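Local coordinates for serpin-12 (Manduca sexta, PDB 6CJ7), which is a serine protease inhibitor of the serpin family that controls the prophenoloxidase activation system in larval hemolymph, at residues L248-A258 and P358-N366; G14-F25 and S368-R376. All blocks are in the same frame, centred on the assembly; numbering follows the deposited sequence.

The N-terminal residues G14-F25 meet S368-R376 near the end of the chain, so contact 2 closes a loop of 342 intervening residues. Contact 1, between L248-A258 and P358-N366, closes a loop of 99 residues and is nested inside the first. Their centres lie about 9 Å apart. Strands 359-365 and 370-377 follow each other in the chain and pair antiparallel, as the probable backbone bonds between L363 and L372 and between A361 and A375 indicate. Helix 19-31 packs beside helices 245-251 and 254-260 on what corresponds to sheet B of the serpin fold, L249 touching F25 and M254 touching V22; M254 also touches P15, and W364 packs against S369.

Contact 1: L248-A258 and P358-N366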
loop_
_atom_site.group_PDB
_atom_site.type_symbol
_atom_site.label_atom_id
_atom_site.label_comp_id
_atom_site.label_asym_id
_atom_site.label_seq_id
_atom_site.Cartn_x
_atom_site.Cartn_y
_atom_site.Cartn_z
ATOM N N LEU A 248 -4.673 -13.428 -13.162
ATOM C CA LEU A 248 -4.382 -12.068 -13.601
ATOM C C LEU A 248 -3.294 -11.435 -12.747
ATOM O O LEU A 248 -2.315 -10.887 -13.270
ATOM C CB LEU A 248 -5.665 -11.234 -13.552
ATOM C CG LEU A 248 -5.506 -9.729 -13.728
ATOM C CD1 LEU A 248 -4.960 -9.428 -15.113
ATOM C CD2 LEU A 248 -6.842 -9.034 -13.503
ATOM N N LEU A 249 -3.442 -11.510 -11.422
ATOM C CA LEU A 249 -2.506 -10.816 -10.549
ATOM C C LEU A 249 -1.100 -11.396 -10.667
ATOM O O LEU A 249 -0.118 -10.645 -10.687
ATOM C CB LEU A 249 -3.000 -10.869 -9.104
ATOM C CG LEU A 249 -2.024 -10.308 -8.074
ATOM C CD1 LEU A 249 -1.766 -8.834 -8.343
ATOM C CD2 LEU A 249 -2.566 -10.512 -6.679
ATOM N N SER A 250 -0.981 -12.721 -10.774
ATOM C CA SER A 250 0.340 -13.340 -10.870
ATOM C C SER A 250 1.092 -12.882 -12.116
ATOM O O SER A 250 2.313 -12.680 -12.074
ATOM C CB SER A 250 0.206 -14.862 -10.861
ATOM O OG SER A 250 -0.222 -15.322 -9.594
ATOM N N SER A 251 0.382 -12.700 -13.231
ATOM C CA SER A 251 1.014 -12.392 -14.507
ATOM C C SER A 251 1.248 -10.903 -14.728
ATOM O O SER A 251 2.067 -10.540 -15.579
ATOM C CB SER A 251 0.164 -12.935 -15.663
ATOM O OG SER A 251 -1.003 -12.148 -15.864
ATOM N N LEU A 252 0.560 -10.042 -13.985
ATOM C CA LEU A 252 0.542 -8.612 -14.279
ATOM C C LEU A 252 1.778 -7.927 -13.707
ATOM O O LEU A 252 1.956 -7.882 -12.486
ATOM C CB LEU A 252 -0.728 -7.985 -13.710
ATOM C CG LEU A 252 -0.948 -6.501 -13.990
ATOM C CD1 LEU A 252 -1.207 -6.276 -15.470
ATOM C CD2 LEU A 252 -2.101 -5.965 -13.148
ATOM N N SER A 253 2.615 -7.372 -14.580
ATOM C CA SER A 253 3.776 -6.616 -14.135
ATOM C C SER A 253 3.423 -5.141 -13.974
ATOM O O SER A 253 2.471 -4.635 -14.571
ATOM C CB SER A 253 4.939 -6.769 -15.115
ATOM O OG SER A 253 4.725 -6.009 -16.289
ATOM N N MET A 254 4.203 -4.447 -13.140
ATOM C CA MET A 254 3.996 -3.012 -12.992
ATOM C C MET A 254 4.473 -2.240 -14.217
ATOM O O MET A 254 4.029 -1.107 -14.430
ATOM C CB MET A 254 4.688 -2.490 -11.730
ATOM C CG MET A 254 4.030 -2.931 -10.427
ATOM S SD MET A 254 2.256 -2.563 -10.332
ATOM C CE MET A 254 1.552 -4.201 -10.522
ATOM N N GLU A 255 5.355 -2.830 -15.028
ATOM C CA GLU A 255 5.666 -2.240 -16.323
ATOM C C GLU A 255 4.445 -2.277 -17.232
ATOM O O GLU A 255 4.183 -1.317 -17.966
ATOM C CB GLU A 255 6.849 -2.968 -16.962
ATOM C CG GLU A 255 8.187 -2.750 -16.239
ATOM C CD GLU A 255 8.262 -3.437 -14.876
ATOM O OE1 GLU A 255 7.637 -4.506 -14.697
ATOM O OE2 GLU A 255 8.945 -2.898 -13.979
ATOM N N ASP A 256 3.686 -3.378 -17.191
ATOM C CA ASP A 256 2.402 -3.430 -17.888
ATOM C C ASP A 256 1.471 -2.336 -17.385
ATOM O O ASP A 256 0.852 -1.612 -18.177
ATOM C CB ASP A 256 1.738 -4.795 -17.695
ATOM C CG ASP A 256 2.454 -5.913 -18.419
ATOM O OD1 ASP A 256 2.922 -5.690 -19.556
ATOM O OD2 ASP A 256 2.530 -7.025 -17.850
ATOM N N VAL A 257 1.352 -2.211 -16.063
ATOM C CA VAL A 257 0.452 -1.219 -15.481
ATOM C C VAL A 257 0.859 0.188 -15.908
ATOM O O VAL A 257 0.011 0.997 -16.306
ATOM C CB VAL A 257 0.411 -1.368 -13.947
ATOM C CG1 VAL A 257 -0.450 -0.273 -13.329
ATOM C CG2 VAL A 257 -0.154 -2.733 -13.573
ATOM N N ALA A 258 2.158 0.496 -15.853
ATOM C CA ALA A 258 2.609 1.824 -16.266
ATOM C C ALA A 258 2.204 2.128 -17.705
ATOM O O ALA A 258 1.815 3.258 -18.019
ATOM C CB ALA A 258 4.124 1.946 -16.098
ATOM N N PRO A 358 -14.960 -10.480 -9.181
ATOM C CA PRO A 358 -13.679 -10.069 -8.590
ATOM C C PRO A 358 -12.737 -9.370 -9.573
ATOM O O PRO A 358 -12.629 -9.745 -10.746
ATOM C CB PRO A 358 -13.091 -11.399 -8.093
ATOM C CG PRO A 358 -14.263 -12.163 -7.717
ATOM C CD PRO A 358 -15.333 -11.846 -8.763
ATOM N N PHE A 359 -12.041 -8.355 -9.069
ATOM C CA PHE A 359 -11.214 -7.494 -9.904
ATOM C C PHE A 359 -10.054 -6.954 -9.085
ATOM O O PHE A 359 -10.023 -7.082 -7.859
ATOM C CB PHE A 359 -12.030 -6.338 -10.517
ATOM C CG PHE A 359 -12.619 -5.395 -9.494
ATOM C CD1 PHE A 359 -13.884 -5.634 -8.969
ATOM C CD2 PHE A 359 -11.943 -4.254 -9.108
ATOM C CE1 PHE A 359 -14.444 -4.764 -8.044
ATOM C CE2 PHE A 359 -12.485 -3.382 -8.178
ATOM C CZ PHE A 359 -13.740 -3.634 -7.647
ATOM N N LEU A 360 -9.090 -6.358 -9.786
ATOM C CA LEU A 360 -7.922 -5.737 -9.176
ATOM C C LEU A 360 -8.045 -4.225 -9.289
ATOM O O LEU A 360 -8.440 -3.706 -10.338
ATOM C CB LEU A 360 -6.638 -6.155 -9.883
ATOM C CG LEU A 360 -6.205 -7.607 -9.857
ATOM C CD1 LEU A 360 -4.826 -7.675 -10.503
ATOM C CD2 LEU A 360 -6.164 -8.124 -8.413
ATOM N N ALA A 361 -7.699 -3.515 -8.222
ATOM C CA ALA A 361 -7.642 -2.061 -8.269
ATOM C C ALA A 361 -6.268 -1.610 -7.804
ATOM O O ALA A 361 -5.761 -2.089 -6.789
ATOM C CB ALA A 361 -8.738 -1.429 -7.400
ATOM N N ILE A 362 -5.673 -0.672 -8.538
ATOM C CA ILE A 362 -4.338 -0.176 -8.234
ATOM C C ILE A 362 -4.431 1.334 -8.157
ATOM O O ILE A 362 -4.909 1.973 -9.098
ATOM C CB ILE A 362 -3.313 -0.606 -9.296
ATOM C CG1 ILE A 362 -3.203 -2.132 -9.323
ATOM C CG2 ILE A 362 -1.937 0.022 -9.011
ATOM C CD1 ILE A 362 -2.305 -2.668 -10.410
ATOM N N LEU A 363 -4.025 1.903 -7.027
ATOM C CA LEU A 363 -3.918 3.348 -6.912
ATOM C C LEU A 363 -2.526 3.752 -7.371
ATOM O O LEU A 363 -1.526 3.306 -6.798
ATOM C CB LEU A 363 -4.187 3.815 -5.483
ATOM C CG LEU A 363 -4.100 5.344 -5.361
ATOM C CD1 LEU A 363 -5.324 6.005 -6.016
ATOM C CD2 LEU A 363 -3.945 5.759 -3.896
ATOM N N TRP A 364 -2.466 4.578 -8.415
ATOM C CA TRP A 364 -1.226 4.901 -9.100
ATOM C C TRP A 364 -0.883 6.362 -8.851
ATOM O O TRP A 364 -1.750 7.236 -8.987
ATOM C CB TRP A 364 -1.382 4.625 -10.602
ATOM C CG TRP A 364 -0.114 4.647 -11.399
ATOM C CD1 TRP A 364 0.354 5.665 -12.200
ATOM C CD2 TRP A 364 0.829 3.582 -11.515
ATOM N NE1 TRP A 364 1.541 5.294 -12.786
ATOM C CE2 TRP A 364 1.855 4.018 -12.379
ATOM C CE3 TRP A 364 0.912 2.297 -10.958
ATOM C CZ2 TRP A 364 2.950 3.211 -12.704
ATOM C CZ3 TRP A 364 2.003 1.502 -11.288
ATOM C CH2 TRP A 364 2.996 1.957 -12.144
ATOM N N ASP A 365 0.365 6.619 -8.464
ATOM C CA ASP A 365 0.899 7.978 -8.408
ATOM C C ASP A 365 1.365 8.352 -9.812
ATOM O O ASP A 365 2.315 7.763 -10.339
ATOM C CB ASP A 365 2.023 8.057 -7.372
ATOM C CG ASP A 365 2.480 9.490 -7.108
ATOM O OD1 ASP A 365 2.751 10.243 -8.084
ATOM O OD2 ASP A 365 2.559 9.882 -5.922
ATOM N N ASN A 366 0.642 9.280 -10.460
ATOM C CA ASN A 366 0.898 9.602 -11.861
ATOM C C ASN A 366 2.179 10.394 -12.068
ATOM O O ASN A 366 2.658 10.498 -13.208
ATOM C CB ASN A 366 -0.267 10.403 -12.433
ATOM C CG ASN A 366 -1.521 9.583 -12.551
ATOM O OD1 ASN A 366 -1.450 8.363 -12.681
ATOM N ND2 ASN A 366 -2.675 10.238 -12.512
#
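W364 lies alongside V257 and A258, its side chain running past V257 in the opposite direction. Beyond CB, CG stands anti to the backbone N (chi1 -168°), which carries the indole from strand 359-365 toward helix 254-260. Its six-membered ring does the touching: CE3 is 3.8 Å from V257 CG1, CZ3 is 3.7 Å from the same methyl and 4.2 Å from M254 SD, and CH2 lies 4.0 Å from M254 O. CZ2 closes the circuit at 3.8 Å from A258 CB. V257 CG1, A258 CB and M254 O all approach the ring obliquely. At the ring edge, in its plane, sits N366 OD1, which is hydrogen-bonded to S233 OG. An alanine here is likely to open a gap beneath V257 and A258 and leave the M254 thioether without its aromatic neighbour. Two residues back along the strand, I362 CD1 meets V257 CG2 tip to tip at 3.8 Å, and the M254 chain, bent at chi2 and chi3, brings CE to I362 CD1. L360 CD1 is wedged among three leucines, 3.9 Å from L248 CD2 and 3.9 Å from L249 CD1, with L252 CD2 slightly farther off. Every side-chain pair is apolar and 398 Å² is buried, consistent with these helices being held to sheet B by hydrophobic interlocking, while the S253-D256 capping box handles the polar helix start.

Contact 2: G14-F25 and S368-R376; sequences GPASTSFGVNVF and SSIPLFMAR
F25 and M374 meet through their torsions: F25 has CG anti to the backbone N (chi1 178°), which turns its ring to the strand, while M374 has CG anti to its carbonyl carbon and bends at chi3 (72°). The strand backbone and the F25 torsion put M374 CB over the centre of the F25 ring, 3.7 Å from the centroid and only 6° off the normal, a CH-pi contact. The bend brings M374 CE within 3.6 Å of F25 CD2, and SD, oblique to the ring, adds a Met-aromatic contact. On the far rim F25 CE1 lies 3.4 Å from M374 O, and R376 N comes up at the edge in the ring plane, which probably limits the ring's freedom to turn. A helical turn earlier, V22 crosses P371 at about a right angle, with CG2 3.9 Å from P371 CG, and T18 OG1 lies 3.3 Å from P371 CD. At the N-terminal end I370 CG2 packs beside the S17 hydroxyl, which donates to G14 O over 3.3 Å. A G1 bulge at S369-I370 and a classic bulge at L372-F373 shape the strand. This is serpin helix A packing on sheet B, its N-terminal end set against the turn between strands 359-365 and 370-377. Helix 19-25 runs nearly parallel to strand 373-376, their axes 10.1 Å apart. Strand 370-377 is flanked by strands 36-38 and 359-365; helix 40-51 and M254 of helix 254-260 also pack against V22 and M374, and R376 forms a salt bridge with D246.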
loop_
_atom_site.group_PDB
_atom_site.type_symbol
_atom_site.label_atom_id
_atom_site.label_comp_id
_atom_site.label_asym_id
_atom_site.label_seq_id
_atom_site.Cartn_x
_atom_site.Cartn_y
_atom_site.Cartn_z
ATOM N N GLY A 14 10.609 4.988 -11.479
ATOM C CA GLY A 14 9.632 4.249 -12.237
ATOM C C GLY A 14 8.946 3.310 -11.279
ATOM O O GLY A 14 9.069 3.457 -10.058
ATOM N N PRO A 15 8.229 2.307 -11.788
ATOM C CA PRO A 15 7.661 1.312 -10.873
ATOM C C PRO A 15 8.697 0.378 -10.252
ATOM O O PRO A 15 8.355 -0.319 -9.287
ATOM C CB PRO A 15 6.665 0.551 -11.757
ATOM C CG PRO A 15 7.206 0.680 -13.116
ATOM C CD PRO A 15 7.870 2.034 -13.189
ATOM N N ALA A 16 9.946 0.359 -10.740
ATOM C CA ALA A 16 10.948 -0.540 -10.166
ATOM C C ALA A 16 11.238 -0.224 -8.706
ATOM O O ALA A 16 11.636 -1.118 -7.945
ATOM C CB ALA A 16 12.252 -0.475 -10.966
ATOM N N SER A 17 11.052 1.031 -8.289
ATOM C CA SER A 17 11.427 1.407 -6.930
ATOM C C SER A 17 10.611 0.660 -5.882
ATOM O O SER A 17 11.110 0.415 -4.781
ATOM C CB SER A 17 11.275 2.913 -6.729
ATOM O OG SER A 17 9.933 3.317 -6.913
ATOM N N THR A 18 9.355 0.317 -6.183
ATOM C CA THR A 18 8.522 -0.397 -5.225
ATOM C C THR A 18 8.371 -1.878 -5.564
ATOM O O THR A 18 7.446 -2.532 -5.062
ATOM C CB THR A 18 7.142 0.265 -5.105
ATOM O OG1 THR A 18 6.515 0.343 -6.389
ATOM C CG2 THR A 18 7.265 1.670 -4.515
ATOM N N SER A 19 9.293 -2.431 -6.362
ATOM C CA SER A 19 9.189 -3.835 -6.751
ATOM C C SER A 19 9.138 -4.769 -5.541
ATOM O O SER A 19 8.397 -5.760 -5.557
ATOM C CB SER A 19 10.348 -4.219 -7.665
ATOM O OG SER A 19 11.584 -3.995 -7.007
ATOM N N PHE A 20 9.916 -4.489 -4.486
ATOM C CA PHE A 20 9.858 -5.350 -3.303
ATOM C C PHE A 20 8.437 -5.413 -2.747
ATOM O O PHE A 20 7.910 -6.502 -2.465
ATOM C CB PHE A 20 10.821 -4.862 -2.221
ATOM C CG PHE A 20 10.728 -5.658 -0.951
ATOM C CD1 PHE A 20 11.231 -6.934 -0.903
ATOM C CD2 PHE A 20 10.114 -5.134 0.172
ATOM C CE1 PHE A 20 11.134 -7.694 0.254
ATOM C CE2 PHE A 20 10.011 -5.888 1.338
ATOM C CZ PHE A 20 10.532 -7.164 1.369
ATOM N N GLY A 21 7.810 -4.246 -2.568
ATOM C CA GLY A 21 6.458 -4.203 -2.029
ATOM C C GLY A 21 5.439 -4.899 -2.915
ATOM O O GLY A 21 4.508 -5.533 -2.416
ATOM N N VAL A 22 5.585 -4.776 -4.242
ATOM C CA VAL A 22 4.689 -5.516 -5.138
ATOM C C VAL A 22 4.884 -7.021 -4.972
ATOM O O VAL A 22 3.908 -7.785 -4.946
ATOM C CB VAL A 22 4.895 -5.076 -6.598
ATOM C CG1 VAL A 22 4.019 -5.897 -7.539
ATOM C CG2 VAL A 22 4.550 -3.616 -6.750
ATOM N N ASN A 23 6.146 -7.469 -4.875
ATOM C CA ASN A 23 6.434 -8.887 -4.652
ATOM C C ASN A 23 5.811 -9.378 -3.347
ATOM O O ASN A 23 5.270 -10.492 -3.287
ATOM C CB ASN A 23 7.948 -9.124 -4.631
ATOM C CG ASN A 23 8.630 -8.778 -5.948
ATOM O OD1 ASN A 23 8.024 -8.826 -7.010
ATOM N ND2 ASN A 23 9.923 -8.457 -5.872
ATOM N N VAL A 24 5.883 -8.563 -2.290
ATOM C CA VAL A 24 5.258 -8.929 -1.020
ATOM C C VAL A 24 3.755 -9.092 -1.196
ATOM O O VAL A 24 3.160 -10.080 -0.744
ATOM C CB VAL A 24 5.585 -7.891 0.067
ATOM C CG1 VAL A 24 4.715 -8.127 1.316
ATOM C CG2 VAL A 24 7.091 -7.970 0.437
ATOM N N PHE A 25 3.117 -8.130 -1.861
ATOM C CA PHE A 25 1.673 -8.219 -2.073
ATOM C C PHE A 25 1.311 -9.480 -2.841
ATOM O O PHE A 25 0.364 -10.188 -2.484
ATOM C CB PHE A 25 1.174 -6.979 -2.818
ATOM C CG PHE A 25 -0.307 -7.016 -3.133
ATOM C CD1 PHE A 25 -1.246 -6.638 -2.178
ATOM C CD2 PHE A 25 -0.751 -7.436 -4.376
ATOM C CE1 PHE A 25 -2.620 -6.680 -2.469
ATOM C CE2 PHE A 25 -2.128 -7.492 -4.672
ATOM C CZ PHE A 25 -3.053 -7.105 -3.719
ATOM N N SER A 368 5.079 10.042 -9.941
ATOM C CA SER A 368 6.220 9.202 -9.592
ATOM C C SER A 368 6.168 7.814 -10.224
ATOM O O SER A 368 7.157 7.076 -10.134
ATOM C CB SER A 368 6.332 9.076 -8.067
ATOM O OG SER A 368 6.778 10.302 -7.504
ATOM N N SER A 369 5.046 7.451 -10.853
ATOM C CA SER A 369 4.900 6.189 -11.582
ATOM C C SER A 369 5.136 4.985 -10.679
ATOM O O SER A 369 5.927 4.094 -10.997
ATOM C CB SER A 369 5.833 6.135 -12.792
ATOM O OG SER A 369 5.516 7.164 -13.713
ATOM N N ILE A 370 4.422 4.956 -9.556
ATOM C CA ILE A 370 4.506 3.837 -8.611
ATOM C C ILE A 370 3.110 3.476 -8.128
ATOM O O ILE A 370 2.197 4.311 -8.085
ATOM C CB ILE A 370 5.399 4.165 -7.397
ATOM C CG1 ILE A 370 4.916 5.420 -6.675
ATOM C CG2 ILE A 370 6.862 4.300 -7.797
ATOM C CD1 ILE A 370 5.473 5.524 -5.264
ATOM N N PRO A 371 2.914 2.204 -7.769
ATOM C CA PRO A 371 1.644 1.769 -7.165
ATOM C C PRO A 371 1.627 2.052 -5.671
ATOM O O PRO A 371 2.351 1.423 -4.889
ATOM C CB PRO A 371 1.619 0.264 -7.467
ATOM C CG PRO A 371 3.083 -0.116 -7.475
ATOM C CD PRO A 371 3.799 1.069 -8.085
ATOM N N LEU A 372 0.795 3.003 -5.269
ATOM C CA LEU A 372 0.639 3.353 -3.864
ATOM C C LEU A 372 -0.252 2.373 -3.123
ATOM O O LEU A 372 -0.128 2.256 -1.906
ATOM C CB LEU A 372 0.036 4.750 -3.717
ATOM C CG LEU A 372 0.903 5.885 -4.269
ATOM C CD1 LEU A 372 0.169 7.214 -4.133
ATOM C CD2 LEU A 372 2.219 5.930 -3.516
ATOM N N PHE A 373 -1.173 1.714 -3.820
ATOM C CA PHE A 373 -2.109 0.788 -3.200
ATOM C C PHE A 373 -2.404 -0.303 -4.217
ATOM O O PHE A 373 -2.564 -0.018 -5.413
ATOM C CB PHE A 373 -3.403 1.536 -2.809
ATOM C CG PHE A 373 -4.100 1.033 -1.597
ATOM C CD1 PHE A 373 -4.978 -0.036 -1.684
ATOM C CD2 PHE A 373 -3.980 1.696 -0.390
ATOM C CE1 PHE A 373 -5.665 -0.483 -0.558
ATOM C CE2 PHE A 373 -4.653 1.270 0.722
ATOM C CZ PHE A 373 -5.502 0.172 0.646
ATOM N N MET A 374 -2.462 -1.549 -3.746
ATOM C CA MET A 374 -2.937 -2.666 -4.558
ATOM C C MET A 374 -4.062 -3.353 -3.803
ATOM O O MET A 374 -3.955 -3.580 -2.595
ATOM C CB MET A 374 -1.821 -3.666 -4.885
ATOM C CG MET A 374 -0.734 -3.080 -5.763
ATOM S SD MET A 374 0.527 -4.292 -6.163
ATOM C CE MET A 374 -0.356 -5.350 -7.315
ATOM N N ALA A 375 -5.155 -3.650 -4.498
ATOM C CA ALA A 375 -6.256 -4.329 -3.828
ATOM C C ALA A 375 -6.798 -5.412 -4.736
ATOM O O ALA A 375 -7.078 -5.167 -5.915
ATOM C CB ALA A 375 -7.381 -3.362 -3.442
ATOM N N ARG A 376 -6.980 -6.598 -4.172
ATOM C CA ARG A 376 -7.740 -7.659 -4.811
ATOM C C ARG A 376 -9.133 -7.629 -4.189
ATOM O O ARG A 376 -9.311 -7.968 -3.014
ATOM C CB ARG A 376 -7.038 -9.007 -4.616
ATOM C CG ARG A 376 -7.839 -10.245 -5.091
ATOM C CD ARG A 376 -7.038 -11.492 -4.884
ATOM N NE ARG A 376 -7.118 -11.875 -3.477
ATOM C CZ ARG A 376 -6.375 -12.801 -2.890
ATOM N NH1 ARG A 376 -5.495 -13.480 -3.595
ATOM N NH2 ARG A 376 -6.531 -13.043 -1.597
#